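Local coordinates for extracellular solute-binding protein family 5 (Brucella melitensis, PDB 4ONY) that probably binds a peptide or related solute in the periplasm and hands it to an ABC transporter for uptake across the inner membrane, at residues 144-149 and 200-205; 351-356 and 362-367; 370-375 and 544-549. All blocks are in the same frame, centred on the assembly; numbering follows the deposited sequence.

Contact 1: 144-149 and 200-205; sequences TEKGRP and DTFGNS
Lys146 reaches from the last turn of helix 133-146 to the loop at 200-205 and ends on the backbone carbonyl of Phe202, with NZ 2.7 Å from Phe202 O. The ammonium lies in the carbonyl plane and approaches at a C=O...N angle of 152°. A bend about the CG-CD bond of the lysine (chi3 80°) turns its end onto this oxygen, and CE passes close to the same atom. Nearer the helix, Lys146 CB meets the Phe202 ring at its edge, close to the ring plane, 4.1 Å from CD2. The benzyl group swings out with CG anti to its own backbone nitrogen (chi1 -176°), which sets that edge beside the root of the lysine, while the carbonyl oxygen takes the ammonium at its tip. Residues Thr201 to Asn204 form a type II beta turn, closed by Asn204 N on Thr201 O, with Gly203 in its third position at positive phi. The Phe202 side chain also touches Asn59 and Val62. Lys146 NZ also donates to Arg199 O, and Glu145 forms a salt bridge with Arg199. The lysine charge is therefore met by main-chain carbonyls, with the Asp200 carboxylate not in contact, and the helix end is tied to the backbone of the loop.

Contact 2: 351-356 and 362-367; sequences RTQSFW and SSVGRP
Ser354 and Ser362 face each other as two ST turns, each hydroxyl reaching forward to accept from the main-chain nitrogen two residues further on. Ser354 OG takes Trp356 N at 2.9 Å, with an N-H...O angle of 164°, and Ser362 OG takes Val364 N at 3.2 Å. Both hydroxyls stand anti to their own backbone nitrogens (chi1 171° and 173°), which brings each one beside its carbonyl carbon and over the chain that follows. Across the contact the two side chains lie close: Ser354 CB is 3.1 Å from Ser362 OG, while Ser354 OG sits 3.3 Å from Ser362 CA. The Ser362 methylene also rests near Trp356 O.

Val364 fills the neighbouring position with both branches. Its CG2 lies 3.9 Å from Ser354 CB and also touches Gln353 CB; CG1 meets the end of the glutamine, 3.5 Å from Gln353 OE1. Gln353 and Val364 cross at about a right angle, and the methyl abuts the amide, whose oxygen is bonded to His393. Val364 and Gly365 are the two central residues of a type II beta turn from Ser363 to Arg366.

Asp548 of helix 537-553 joins the two segments: its OD2 bonds to the hydroxyls of Ser354 and Ser363, and its OD1 to Phe355 N. The chemistry is that of a buried irregular loop, in which serine hydroxyls accept from main-chain N-H groups within each arm, and one carboxylate gathers donors from both arms, where its charge is probably stabilised by them.

Contact 3: 370-375 and 544-549; sequences AREREL and VRALDR
Glu372 and Arg549 form a bidentate salt bridge between helices 370-376 and 537-553. The guanidinium presents its side, with NE donating to Glu372 OE1 at a short 2.5 Å and NH2 to OE2 at 2.9 Å. OE2 uses its syn lone pair; OE1 is met on the syn side too, but 25° out of the carboxylate plane, in keeping with the 35° between the two flat groups. Water 1 donates to OE2 at 2.6 Å and accepts from Arg545 NH1, linking a second arginine to the carboxylate; Arg545 NH2 goes on to Gln360 O. With positive groups about it, Glu372 probably stays ionised despite being buried. Its chain runs out extended beyond CG, carrying the carboxylate across to the other helix.

There the carboxylate rests on the helix surface: OE1 lies 3.5 Å from Arg545 CB and 3.9 Å from Ala546 CB. The small Ala546 side chain faces Glu372, and their CA atoms come within 5.6 Å.

The short helical segments cross at -55°, with axes 9.5 Å apart. Helix 522-533 lines the same junction, touching Leu375 through Ala530 and Ala546 through Met527. The remaining nitrogen of the same guanidinium, Arg549 NH1, bonds to Val387 O in helix 385-389 and to Arg366 O in the loop between strand 350-351 and helix 370-376.

In the fold
Contacts 2 and 3 form one neighbourhood, with centres 13 Å apart, joined through helix 537-553, which carries one segment of contact 3. They touch directly where Asp548 and Arg549 of that helix meet the loop of contact 2. The chain of contact 2 runs on into helix 370-376, so the same helix 537-553 receives first the loop and then the helix that follows it. Contact 1 stands apart on the opposite side of the chain's centre from contact 2: their centres are 43 Å apart and their nearest atoms about 23 Å. None of the three includes the residues around the bound 1-ethoxy-2-(2-ethoxyethoxy)ethane, namely Gln222, Gln225, Arg226, Tyr256 and Tyr257.

Contact 1: 144-149 and 200-205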
ATOM      1  N   THR A 144     -12.097   8.483 -20.602  1.00 19.36           N
ATOM      2  CA  THR A 144     -11.594   7.643 -21.643  1.00 20.30           C
ATOM      3  C   THR A 144     -10.861   8.467 -22.717  1.00 21.41           C
ATOM      4  O   THR A 144      -9.748   8.141 -23.122  1.00 20.52           O
ATOM      5  CB  THR A 144     -12.727   6.809 -22.265  1.00 21.05           C
ATOM      6  OG1 THR A 144     -13.338   6.013 -21.226  1.00 21.20           O
ATOM      7  CG2 THR A 144     -12.170   5.885 -23.350  1.00 21.39           C
ATOM      8  N   GLU A 145     -11.460   9.568 -23.149  1.00 22.88           N
ATOM      9  CA  GLU A 145     -10.842  10.392 -24.218  1.00 24.91           C
ATOM     10  C   GLU A 145      -9.607  11.175 -23.703  1.00 23.42           C
ATOM     11  O   GLU A 145      -8.578  11.284 -24.414  1.00 22.90           O
ATOM     12  CB  GLU A 145     -11.890  11.355 -24.774  1.00 28.08           C
ATOM     13  CG  GLU A 145     -11.490  12.034 -26.089  1.00 34.12           C
ATOM     14  CD  GLU A 145     -12.141  13.402 -26.376  1.00 37.19           C
ATOM     15  OE1 GLU A 145     -13.243  13.740 -25.914  1.00 39.87           O
ATOM     16  OE2 GLU A 145     -11.512  14.162 -27.126  1.00 45.92           O
ATOM     17  N   LYS A 146      -9.704  11.735 -22.497  1.00 20.82           N
ATOM     18  CA  LYS A 146      -8.738  12.740 -22.040  1.00 20.12           C
ATOM     19  C   LYS A 146      -8.051  12.457 -20.721  1.00 19.26           C
ATOM     20  O   LYS A 146      -7.129  13.169 -20.347  1.00 19.40           O
ATOM     21  CB  LYS A 146      -9.446  14.093 -21.918  1.00 21.07           C
ATOM     22  CG  LYS A 146     -10.235  14.520 -23.140  1.00 21.67           C
ATOM     23  CD  LYS A 146     -10.580  16.005 -23.086  1.00 22.87           C
ATOM     24  CE  LYS A 146      -9.378  16.817 -23.526  1.00 23.32           C
ATOM     25  NZ  LYS A 146      -9.716  18.258 -23.604  1.00 24.22           N
ATOM     26  N   GLY A 147      -8.456  11.404 -20.017  1.00 18.35           N
ATOM     27  CA  GLY A 147      -7.819  11.041 -18.791  1.00 17.73           C
ATOM     28  C   GLY A 147      -6.485  10.330 -18.944  1.00 17.93           C
ATOM     29  O   GLY A 147      -6.176   9.766 -19.990  1.00 18.53           O
ATOM     30  N   ARG A 148      -5.715  10.318 -17.850  1.00 17.40           N
ATOM     31  CA  ARG A 148      -4.512   9.516 -17.770  1.00 17.55           C
ATOM     32  C   ARG A 148      -4.839   8.103 -17.307  1.00 17.30           C
ATOM     33  O   ARG A 148      -5.876   7.875 -16.659  1.00 18.40           O
ATOM     34  CB  ARG A 148      -3.496  10.164 -16.802  1.00 17.51           C
ATOM     35  CG  ARG A 148      -3.880  10.123 -15.327  1.00 17.23           C
ATOM     36  CD  ARG A 148      -2.749  10.663 -14.500  1.00 17.24           C
ATOM     37  NE  ARG A 148      -3.023  10.848 -13.070  1.00 17.18           N
ATOM     38  CZ  ARG A 148      -3.004   9.886 -12.144  1.00 16.98           C
ATOM     39  NH1 ARG A 148      -2.861   8.623 -12.473  1.00 16.80           N
ATOM     40  NH2 ARG A 148      -3.149  10.204 -10.871  1.00 17.00           N
ATOM     41  N   PRO A 149      -3.957   7.142 -17.591  1.00 17.83           N
ATOM     42  CA  PRO A 149      -4.036   5.849 -16.905  1.00 17.94           C
ATOM     43  C   PRO A 149      -4.077   6.051 -15.392  1.00 17.74           C
ATOM     44  O   PRO A 149      -3.348   6.876 -14.885  1.00 16.52           O
ATOM     45  CB  PRO A 149      -2.709   5.134 -17.314  1.00 17.74           C
ATOM     46  CG  PRO A 149      -2.369   5.754 -18.645  1.00 18.38           C
ATOM     47  CD  PRO A 149      -2.774   7.208 -18.488  1.00 18.25           C
ATOM     48  N   ASP A 200     -13.156  21.353 -23.614  1.00 27.00           N
ATOM     49  CA  ASP A 200     -12.012  21.747 -24.423  1.00 27.63           C
ATOM     50  C   ASP A 200     -10.829  22.015 -23.526  1.00 25.90           C
ATOM     51  O   ASP A 200      -9.722  21.652 -23.889  1.00 25.05           O
ATOM     52  CB  ASP A 200     -12.292  22.988 -25.237  1.00 30.61           C
ATOM     53  CG  ASP A 200     -13.341  22.753 -26.291  1.00 33.50           C
ATOM     54  OD1 ASP A 200     -13.507  21.591 -26.699  1.00 34.73           O
ATOM     55  OD2 ASP A 200     -14.013  23.732 -26.696  1.00 39.84           O
ATOM     56  N   THR A 201     -11.043  22.577 -22.335  1.00 24.38           N
ATOM     57  CA  THR A 201      -9.886  22.820 -21.458  1.00 24.00           C
ATOM     58  C   THR A 201      -9.589  21.724 -20.443  1.00 22.47           C
ATOM     59  O   THR A 201      -8.564  21.779 -19.788  1.00 22.54           O
ATOM     60  CB  THR A 201      -9.952  24.192 -20.753  1.00 24.77           C
ATOM     61  OG1 THR A 201     -11.063  24.218 -19.896  1.00 24.49           O
ATOM     62  CG2 THR A 201     -10.046  25.355 -21.803  1.00 26.38           C
ATOM     63  N   PHE A 202     -10.459  20.734 -20.297  1.00 21.32           N
ATOM     64  CA  PHE A 202     -10.202  19.637 -19.377  1.00 20.40           C
ATOM     65  C   PHE A 202      -8.941  18.936 -19.847  1.00 20.27           C
ATOM     66  O   PHE A 202      -8.811  18.556 -21.028  1.00 20.02           O
ATOM     67  CB  PHE A 202     -11.372  18.678 -19.354  1.00 20.17           C
ATOM     68  CG  PHE A 202     -11.229  17.561 -18.338  1.00 19.56           C
ATOM     69  CD1 PHE A 202     -11.711  17.715 -17.074  1.00 19.25           C
ATOM     70  CD2 PHE A 202     -10.612  16.360 -18.666  1.00 19.15           C
ATOM     71  CE1 PHE A 202     -11.604  16.710 -16.134  1.00 18.54           C
ATOM     72  CE2 PHE A 202     -10.514  15.338 -17.723  1.00 19.19           C
ATOM     73  CZ  PHE A 202     -11.016  15.517 -16.455  1.00 18.09           C
ATOM     74  N   GLY A 203      -7.982  18.807 -18.945  1.00 19.50           N
ATOM     75  CA  GLY A 203      -6.663  18.358 -19.367  1.00 18.86           C
ATOM     76  C   GLY A 203      -5.599  19.381 -19.064  1.00 18.48           C
ATOM     77  O   GLY A 203      -4.443  18.998 -18.834  1.00 18.51           O
ATOM     78  N   ASN A 204      -5.961  20.670 -19.075  1.00 18.38           N
ATOM     79  CA  ASN A 204      -5.005  21.752 -18.825  1.00 18.47           C
ATOM     80  C   ASN A 204      -4.542  21.694 -17.369  1.00 18.28           C
ATOM     81  O   ASN A 204      -5.250  21.140 -16.539  1.00 17.41           O
ATOM     82  CB  ASN A 204      -5.595  23.149 -19.080  1.00 18.81           C
ATOM     83  CG  ASN A 204      -5.787  23.460 -20.564  1.00 19.82           C
ATOM     84  OD1 ASN A 204      -5.476  22.663 -21.431  1.00 20.12           O
ATOM     85  ND2 ASN A 204      -6.337  24.631 -20.849  1.00 20.40           N
ATOM     86  N   SER A 205      -3.351  22.219 -17.093  1.00 18.85           N
ATOM     87  CA  SER A 205      -2.962  22.595 -15.727  1.00 19.52           C
ATOM     88  C   SER A 205      -3.923  23.685 -15.301  1.00 19.40           C
ATOM     89  O   SER A 205      -4.230  24.593 -16.097  1.00 19.87           O
ATOM     90  CB  SER A 205      -1.594  23.269 -15.694  1.00 20.49           C
ATOM     91  OG  SER A 205      -0.655  22.436 -16.202  1.00 22.22           O
TER

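Contact 2: 351-356 and 362-367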
ATOM      1  N   ARG A 351      11.504  -7.516  13.126  1.00 14.95           N
ATOM      2  CA  ARG A 351      11.946  -8.278  11.974  1.00 13.91           C
ATOM      3  C   ARG A 351      10.761  -8.599  11.054  1.00 13.60           C
ATOM      4  O   ARG A 351       9.710  -9.025  11.512  1.00 14.14           O
ATOM      5  CB  ARG A 351      12.573  -9.616  12.422  1.00 13.45           C
ATOM      6  CG  ARG A 351      13.277 -10.355  11.272  1.00 13.06           C
ATOM      7  CD  ARG A 351      14.560  -9.665  10.816  1.00 13.20           C
ATOM      8  NE  ARG A 351      15.072 -10.152   9.525  1.00 13.26           N
ATOM      9  CZ  ARG A 351      16.029 -11.098   9.362  1.00 13.15           C
ATOM     10  NH1 ARG A 351      16.597 -11.702  10.389  1.00 13.21           N
ATOM     11  NH2 ARG A 351      16.424 -11.413   8.142  1.00 12.77           N
ATOM     12  N   THR A 352      10.951  -8.429   9.760  1.00 13.11           N
ATOM     13  CA  THR A 352       9.941  -8.811   8.779  1.00 12.79           C
ATOM     14  C   THR A 352      10.234 -10.259   8.389  1.00 12.69           C
ATOM     15  O   THR A 352      11.376 -10.625   8.125  1.00 12.65           O
ATOM     16  CB  THR A 352      10.022  -7.899   7.539  1.00 12.73           C
ATOM     17  OG1 THR A 352       9.678  -6.544   7.895  1.00 12.50           O
ATOM     18  CG2 THR A 352       9.092  -8.402   6.464  1.00 12.32           C
ATOM     19  N   GLN A 353       9.207 -11.073   8.344  1.00 12.78           N
ATOM     20  CA  GLN A 353       9.353 -12.483   7.996  1.00 13.20           C
ATOM     21  C   GLN A 353       8.527 -12.930   6.741  1.00 12.46           C
ATOM     22  O   GLN A 353       8.921 -13.843   6.096  1.00 12.00           O
ATOM     23  CB  GLN A 353       8.896 -13.348   9.177  1.00 14.44           C
ATOM     24  CG  GLN A 353       9.548 -13.019  10.509  1.00 15.96           C
ATOM     25  CD  GLN A 353       9.107 -13.985  11.578  1.00 17.32           C
ATOM     26  OE1 GLN A 353       9.453 -15.136  11.583  1.00 17.31           O
ATOM     27  NE2 GLN A 353       8.236 -13.526  12.422  1.00 21.74           N
ATOM     28  N   SER A 354       7.380 -12.307   6.493  1.00 12.01           N
ATOM     29  CA  SER A 354       6.428 -12.701   5.455  1.00 11.59           C
ATOM     30  C   SER A 354       6.280 -11.561   4.441  1.00 11.37           C
ATOM     31  O   SER A 354       6.436 -10.392   4.811  1.00 11.08           O
ATOM     32  CB  SER A 354       5.065 -12.904   6.118  1.00 11.41           C
ATOM     33  OG  SER A 354       3.989 -13.094   5.196  1.00 11.33           O
ATOM     34  N   PHE A 355       5.880 -11.920   3.230  1.00 11.26           N
ATOM     35  CA  PHE A 355       5.492 -10.939   2.233  1.00 11.93           C
ATOM     36  C   PHE A 355       4.105 -10.339   2.514  1.00 11.96           C
ATOM     37  O   PHE A 355       3.720  -9.417   1.828  1.00 12.24           O
ATOM     38  CB  PHE A 355       5.572 -11.567   0.841  1.00 11.86           C
ATOM     39  CG  PHE A 355       6.985 -11.899   0.425  1.00 12.01           C
ATOM     40  CD1 PHE A 355       7.752 -10.969  -0.197  1.00 12.22           C
ATOM     41  CD2 PHE A 355       7.533 -13.114   0.705  1.00 12.75           C
ATOM     42  CE1 PHE A 355       9.037 -11.243  -0.567  1.00 12.67           C
ATOM     43  CE2 PHE A 355       8.838 -13.411   0.356  1.00 12.41           C
ATOM     44  CZ  PHE A 355       9.586 -12.476  -0.297  1.00 12.32           C
ATOM     45  N   TRP A 356       3.381 -10.845   3.532  1.00 12.07           N
ATOM     46  CA  TRP A 356       2.163 -10.198   4.007  1.00 12.40           C
ATOM     47  C   TRP A 356       2.288 -10.004   5.530  1.00 12.85           C
ATOM     48  O   TRP A 356       1.336 -10.174   6.287  1.00 13.20           O
ATOM     49  CB  TRP A 356       0.887 -10.983   3.584  1.00 12.18           C
ATOM     50  CG  TRP A 356       0.633 -10.779   2.108  1.00 11.80           C
ATOM     51  CD1 TRP A 356      -0.091  -9.774   1.519  1.00 12.11           C
ATOM     52  CD2 TRP A 356       1.196 -11.539   1.034  1.00 11.50           C
ATOM     53  NE1 TRP A 356      -0.025  -9.861   0.139  1.00 11.82           N
ATOM     54  CE2 TRP A 356       0.763 -10.928  -0.192  1.00 11.58           C
ATOM     55  CE3 TRP A 356       2.028 -12.660   0.977  1.00 10.87           C
ATOM     56  CZ2 TRP A 356       1.120 -11.416  -1.427  1.00 11.22           C
ATOM     57  CZ3 TRP A 356       2.383 -13.153  -0.258  1.00 11.01           C
ATOM     58  CH2 TRP A 356       1.933 -12.528  -1.463  1.00 11.07           C
ATOM     59  N   SER A 362      -0.240 -13.602   6.120  1.00 12.50           N
ATOM     60  CA  SER A 362       1.066 -14.177   6.397  1.00 12.04           C
ATOM     61  C   SER A 362       0.958 -15.655   6.704  1.00 11.99           C
ATOM     62  O   SER A 362       0.111 -16.065   7.525  1.00 12.41           O
ATOM     63  CB  SER A 362       1.697 -13.498   7.629  1.00 12.47           C
ATOM     64  OG  SER A 362       2.898 -14.151   8.005  1.00 11.92           O
ATOM     65  N   SER A 363       1.855 -16.455   6.117  1.00 11.62           N
ATOM     66  CA  SER A 363       1.921 -17.885   6.397  1.00 11.39           C
ATOM     67  C   SER A 363       2.745 -18.248   7.621  1.00 11.89           C
ATOM     68  O   SER A 363       2.734 -19.430   8.079  1.00 12.04           O
ATOM     69  CB  SER A 363       2.533 -18.620   5.214  1.00 11.31           C
ATOM     70  OG  SER A 363       3.902 -18.243   5.039  1.00 11.21           O
ATOM     71  N   VAL A 364       3.495 -17.279   8.142  1.00 11.98           N
ATOM     72  CA  VAL A 364       4.508 -17.568   9.175  1.00 12.01           C
ATOM     73  C   VAL A 364       3.863 -17.985  10.508  1.00 12.13           C
ATOM     74  O   VAL A 364       2.930 -17.365  10.973  1.00 11.07           O
ATOM     75  CB  VAL A 364       5.428 -16.345   9.340  1.00 12.22           C
ATOM     76  CG1 VAL A 364       6.421 -16.537  10.483  1.00 12.52           C
ATOM     77  CG2 VAL A 364       6.161 -16.108   8.032  1.00 12.07           C
ATOM     78  N   GLY A 365       4.355 -19.090  11.092  1.00 12.59           N
ATOM     79  CA  GLY A 365       3.843 -19.584  12.365  1.00 13.09           C
ATOM     80  C   GLY A 365       2.477 -20.261  12.236  1.00 13.78           C
ATOM     81  O   GLY A 365       1.777 -20.482  13.218  1.00 14.16           O
ATOM     82  N   ARG A 366       2.076 -20.553  11.011  1.00 14.08           N
ATOM     83  CA  ARG A 366       0.816 -21.281  10.741  1.00 14.46           C
ATOM     84  C   ARG A 366       1.115 -22.543   9.940  1.00 14.62           C
ATOM     85  O   ARG A 366       1.684 -22.459   8.831  1.00 14.50           O
ATOM     86  CB  ARG A 366      -0.107 -20.390   9.932  1.00 15.07           C
ATOM     87  CG  ARG A 366      -0.401 -19.058  10.593  1.00 15.52           C
ATOM     88  CD  ARG A 366      -1.313 -18.232   9.749  1.00 16.02           C
ATOM     89  NE  ARG A 366      -1.550 -16.967  10.416  1.00 17.08           N
ATOM     90  CZ  ARG A 366      -2.461 -16.777  11.350  1.00 18.92           C
ATOM     91  NH1 ARG A 366      -3.332 -17.756  11.671  1.00 20.94           N
ATOM     92  NH2 ARG A 366      -2.559 -15.596  11.921  1.00 19.44           N
ATOM     93  N   PRO A 367       0.737 -23.714  10.459  1.00 14.81           N
ATOM     94  CA  PRO A 367       0.790 -24.876   9.563  1.00 14.97           C
ATOM     95  C   PRO A 367      -0.128 -24.725   8.330  1.00 15.08           C
ATOM     96  O   PRO A 367      -1.174 -24.082   8.393  1.00 15.75           O
ATOM     97  CB  PRO A 367       0.318 -26.028  10.450  1.00 15.43           C
ATOM     98  CG  PRO A 367      -0.587 -25.383  11.449  1.00 16.06           C
ATOM     99  CD  PRO A 367      -0.066 -23.980  11.673  1.00 15.42           C
TER

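Contact 3: 370-375 and 544-549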
ATOM      1  N   ALA A 370      -5.705 -27.440   4.776  1.00 16.92           N
ATOM      2  CA  ALA A 370      -6.019 -28.468   3.794  1.00 17.57           C
ATOM      3  C   ALA A 370      -6.045 -27.924   2.374  1.00 17.12           C
ATOM      4  O   ALA A 370      -5.570 -28.567   1.450  1.00 16.70           O
ATOM      5  CB  ALA A 370      -7.355 -29.145   4.112  1.00 19.08           C
ATOM      6  N   ARG A 371      -6.590 -26.731   2.199  1.00 17.18           N
ATOM      7  CA  ARG A 371      -6.607 -26.113   0.878  1.00 17.37           C
ATOM      8  C   ARG A 371      -5.180 -25.796   0.358  1.00 16.29           C
ATOM      9  O   ARG A 371      -4.880 -26.060  -0.805  1.00 15.52           O
ATOM     10  CB  ARG A 371      -7.494 -24.854   0.899  1.00 18.32           C
ATOM     11  CG  ARG A 371      -7.543 -24.078  -0.404  1.00 19.23           C
ATOM     12  CD  ARG A 371      -8.102 -24.908  -1.546  1.00 21.88           C
ATOM     13  NE  ARG A 371      -8.248 -24.113  -2.764  1.00 23.63           N
ATOM     14  CZ  ARG A 371      -8.229 -24.595  -4.009  1.00 27.87           C
ATOM     15  NH1 ARG A 371      -8.070 -25.900  -4.258  1.00 28.83           N
ATOM     16  NH2 ARG A 371      -8.343 -23.753  -5.048  1.00 29.36           N
ATOM     17  N   GLU A 372      -4.323 -25.220   1.199  1.00 15.47           N
ATOM     18  CA  GLU A 372      -2.924 -24.962   0.803  1.00 14.98           C
ATOM     19  C   GLU A 372      -2.205 -26.257   0.389  1.00 15.12           C
ATOM     20  O   GLU A 372      -1.526 -26.294  -0.640  1.00 14.49           O
ATOM     21  CB  GLU A 372      -2.130 -24.328   1.945  1.00 15.10           C
ATOM     22  CG  GLU A 372      -2.581 -22.937   2.401  1.00 14.93           C
ATOM     23  CD  GLU A 372      -1.573 -22.349   3.389  1.00 14.91           C
ATOM     24  OE1 GLU A 372      -0.470 -21.983   2.896  1.00 14.23           O
ATOM     25  OE2 GLU A 372      -1.835 -22.380   4.635  1.00 13.67           O
ATOM     26  N   ARG A 373      -2.376 -27.308   1.169  1.00 15.31           N
ATOM     27  CA  ARG A 373      -1.721 -28.573   0.872  1.00 16.72           C
ATOM     28  C   ARG A 373      -2.223 -29.167  -0.454  1.00 17.44           C
ATOM     29  O   ARG A 373      -1.433 -29.697  -1.232  1.00 16.43           O
ATOM     30  CB  ARG A 373      -1.851 -29.552   2.044  1.00 17.95           C
ATOM     31  CG  ARG A 373      -0.970 -29.139   3.232  1.00 18.75           C
ATOM     32  CD  ARG A 373      -1.162 -30.034   4.450  1.00 20.61           C
ATOM     33  NE  ARG A 373      -0.501 -29.414   5.625  1.00 23.04           N
ATOM     34  CZ  ARG A 373       0.780 -29.578   5.938  1.00 23.20           C
ATOM     35  NH1 ARG A 373       1.564 -30.374   5.201  1.00 23.98           N
ATOM     36  NH2 ARG A 373       1.263 -28.971   6.992  1.00 25.23           N
ATOM     37  N   GLU A 374      -3.526 -29.031  -0.706  1.00 18.11           N
ATOM     38  CA  GLU A 374      -4.117 -29.417  -2.004  1.00 19.18           C
ATOM     39  C   GLU A 374      -3.500 -28.617  -3.145  1.00 18.52           C
ATOM     40  O   GLU A 374      -3.085 -29.185  -4.141  1.00 18.96           O
ATOM     41  CB  GLU A 374      -5.619 -29.218  -1.939  1.00 21.64           C
ATOM     42  CG  GLU A 374      -6.344 -29.555  -3.215  1.00 24.37           C
ATOM     43  CD  GLU A 374      -7.843 -29.326  -3.142  1.00 27.18           C
ATOM     44  OE1 GLU A 374      -8.358 -28.280  -2.671  1.00 28.62           O
ATOM     45  OE2 GLU A 374      -8.538 -30.213  -3.617  1.00 35.39           O
ATOM     46  N   LEU A 375      -3.371 -27.311  -2.967  1.00 17.12           N
ATOM     47  CA  LEU A 375      -2.822 -26.437  -3.990  1.00 16.71           C
ATOM     48  C   LEU A 375      -1.338 -26.742  -4.286  1.00 16.20           C
ATOM     49  O   LEU A 375      -0.910 -26.645  -5.411  1.00 14.94           O
ATOM     50  CB  LEU A 375      -2.927 -24.976  -3.563  1.00 16.89           C
ATOM     51  CG  LEU A 375      -4.317 -24.355  -3.651  1.00 18.21           C
ATOM     52  CD1 LEU A 375      -4.324 -22.974  -2.985  1.00 18.07           C
ATOM     53  CD2 LEU A 375      -4.792 -24.255  -5.113  1.00 18.49           C
ATOM     54  N   VAL A 544      -3.235 -17.133  -0.764  1.00 12.21           N
ATOM     55  CA  VAL A 544      -2.195 -16.145  -0.546  1.00 11.96           C
ATOM     56  C   VAL A 544      -1.117 -16.682   0.397  1.00 11.60           C
ATOM     57  O   VAL A 544       0.079 -16.472   0.179  1.00 10.82           O
ATOM     58  CB  VAL A 544      -2.739 -14.812  -0.021  1.00 12.02           C
ATOM     59  CG1 VAL A 544      -1.598 -13.830   0.205  1.00 12.10           C
ATOM     60  CG2 VAL A 544      -3.714 -14.171  -1.037  1.00 12.21           C
ATOM     61  N   ARG A 545      -1.548 -17.335   1.458  1.00 11.63           N
ATOM     62  CA  ARG A 545      -0.574 -17.955   2.355  1.00 11.72           C
ATOM     63  C   ARG A 545       0.326 -18.953   1.578  1.00 11.56           C
ATOM     64  O   ARG A 545       1.543 -19.017   1.815  1.00 11.26           O
ATOM     65  CB  ARG A 545      -1.279 -18.636   3.512  1.00 11.99           C
ATOM     66  CG  ARG A 545      -1.856 -17.636   4.523  1.00 12.33           C
ATOM     67  CD  ARG A 545      -2.490 -18.385   5.696  1.00 12.78           C
ATOM     68  NE  ARG A 545      -3.085 -17.474   6.660  1.00 12.49           N
ATOM     69  CZ  ARG A 545      -4.017 -17.812   7.527  1.00 13.10           C
ATOM     70  NH1 ARG A 545      -4.417 -19.058   7.671  1.00 13.03           N
ATOM     71  NH2 ARG A 545      -4.498 -16.894   8.326  1.00 13.60           N
ATOM     72  N   ALA A 546      -0.272 -19.711   0.662  1.00 11.40           N
ATOM     73  CA  ALA A 546       0.494 -20.674  -0.106  1.00 11.85           C
ATOM     74  C   ALA A 546       1.515 -19.953  -0.982  1.00 11.64           C
ATOM     75  O   ALA A 546       2.664 -20.390  -1.050  1.00 11.63           O
ATOM     76  CB  ALA A 546      -0.432 -21.550  -0.952  1.00 12.42           C
ATOM     77  N   LEU A 547       1.124 -18.815  -1.587  1.00 11.40           N
ATOM     78  CA  LEU A 547       2.063 -17.983  -2.346  1.00 11.43           C
ATOM     79  C   LEU A 547       3.203 -17.548  -1.429  1.00 11.34           C
ATOM     80  O   LEU A 547       4.374 -17.699  -1.767  1.00 11.19           O
ATOM     81  CB  LEU A 547       1.383 -16.764  -2.998  1.00 11.57           C
ATOM     82  CG  LEU A 547       2.299 -15.809  -3.804  1.00 11.87           C
ATOM     83  CD1 LEU A 547       3.073 -16.519  -4.908  1.00 11.98           C
ATOM     84  CD2 LEU A 547       1.506 -14.689  -4.448  1.00 12.30           C
ATOM     85  N   ASP A 548       2.849 -17.047  -0.243  1.00 11.43           N
ATOM     86  CA  ASP A 548       3.842 -16.619   0.734  1.00 11.09           C
ATOM     87  C   ASP A 548       4.854 -17.736   1.013  1.00 10.84           C
ATOM     88  O   ASP A 548       6.078 -17.508   1.017  1.00 10.77           O
ATOM     89  CB  ASP A 548       3.142 -16.144   2.025  1.00 11.35           C
ATOM     90  CG  ASP A 548       4.066 -15.407   2.969  1.00 11.14           C
ATOM     91  OD1 ASP A 548       4.829 -14.564   2.500  1.00 11.38           O
ATOM     92  OD2 ASP A 548       3.953 -15.593   4.198  1.00 12.06           O
ATOM     93  N   ARG A 549       4.351 -18.947   1.191  1.00 10.93           N
ATOM     94  CA  ARG A 549       5.195 -20.100   1.552  1.00 10.98           C
ATOM     95  C   ARG A 549       6.195 -20.406   0.443  1.00 10.85           C
ATOM     96  O   ARG A 549       7.364 -20.674   0.704  1.00 10.02           O
ATOM     97  CB  ARG A 549       4.384 -21.348   1.852  1.00 11.26           C
ATOM     98  CG  ARG A 549       3.517 -21.259   3.100  1.00 11.36           C
ATOM     99  CD  ARG A 549       2.817 -22.574   3.425  1.00 11.91           C
ATOM    100  NE  ARG A 549       1.646 -22.320   4.258  1.00 12.17           N
ATOM    101  CZ  ARG A 549       1.670 -22.136   5.580  1.00 12.01           C
ATOM    102  NH1 ARG A 549       2.794 -22.244   6.302  1.00 11.43           N
ATOM    103  NH2 ARG A 549       0.544 -21.793   6.171  1.00 11.85           N
TER
HETATM  104  O   HOH W   1      -3.754 -21.529   6.146  1.00 18.11           O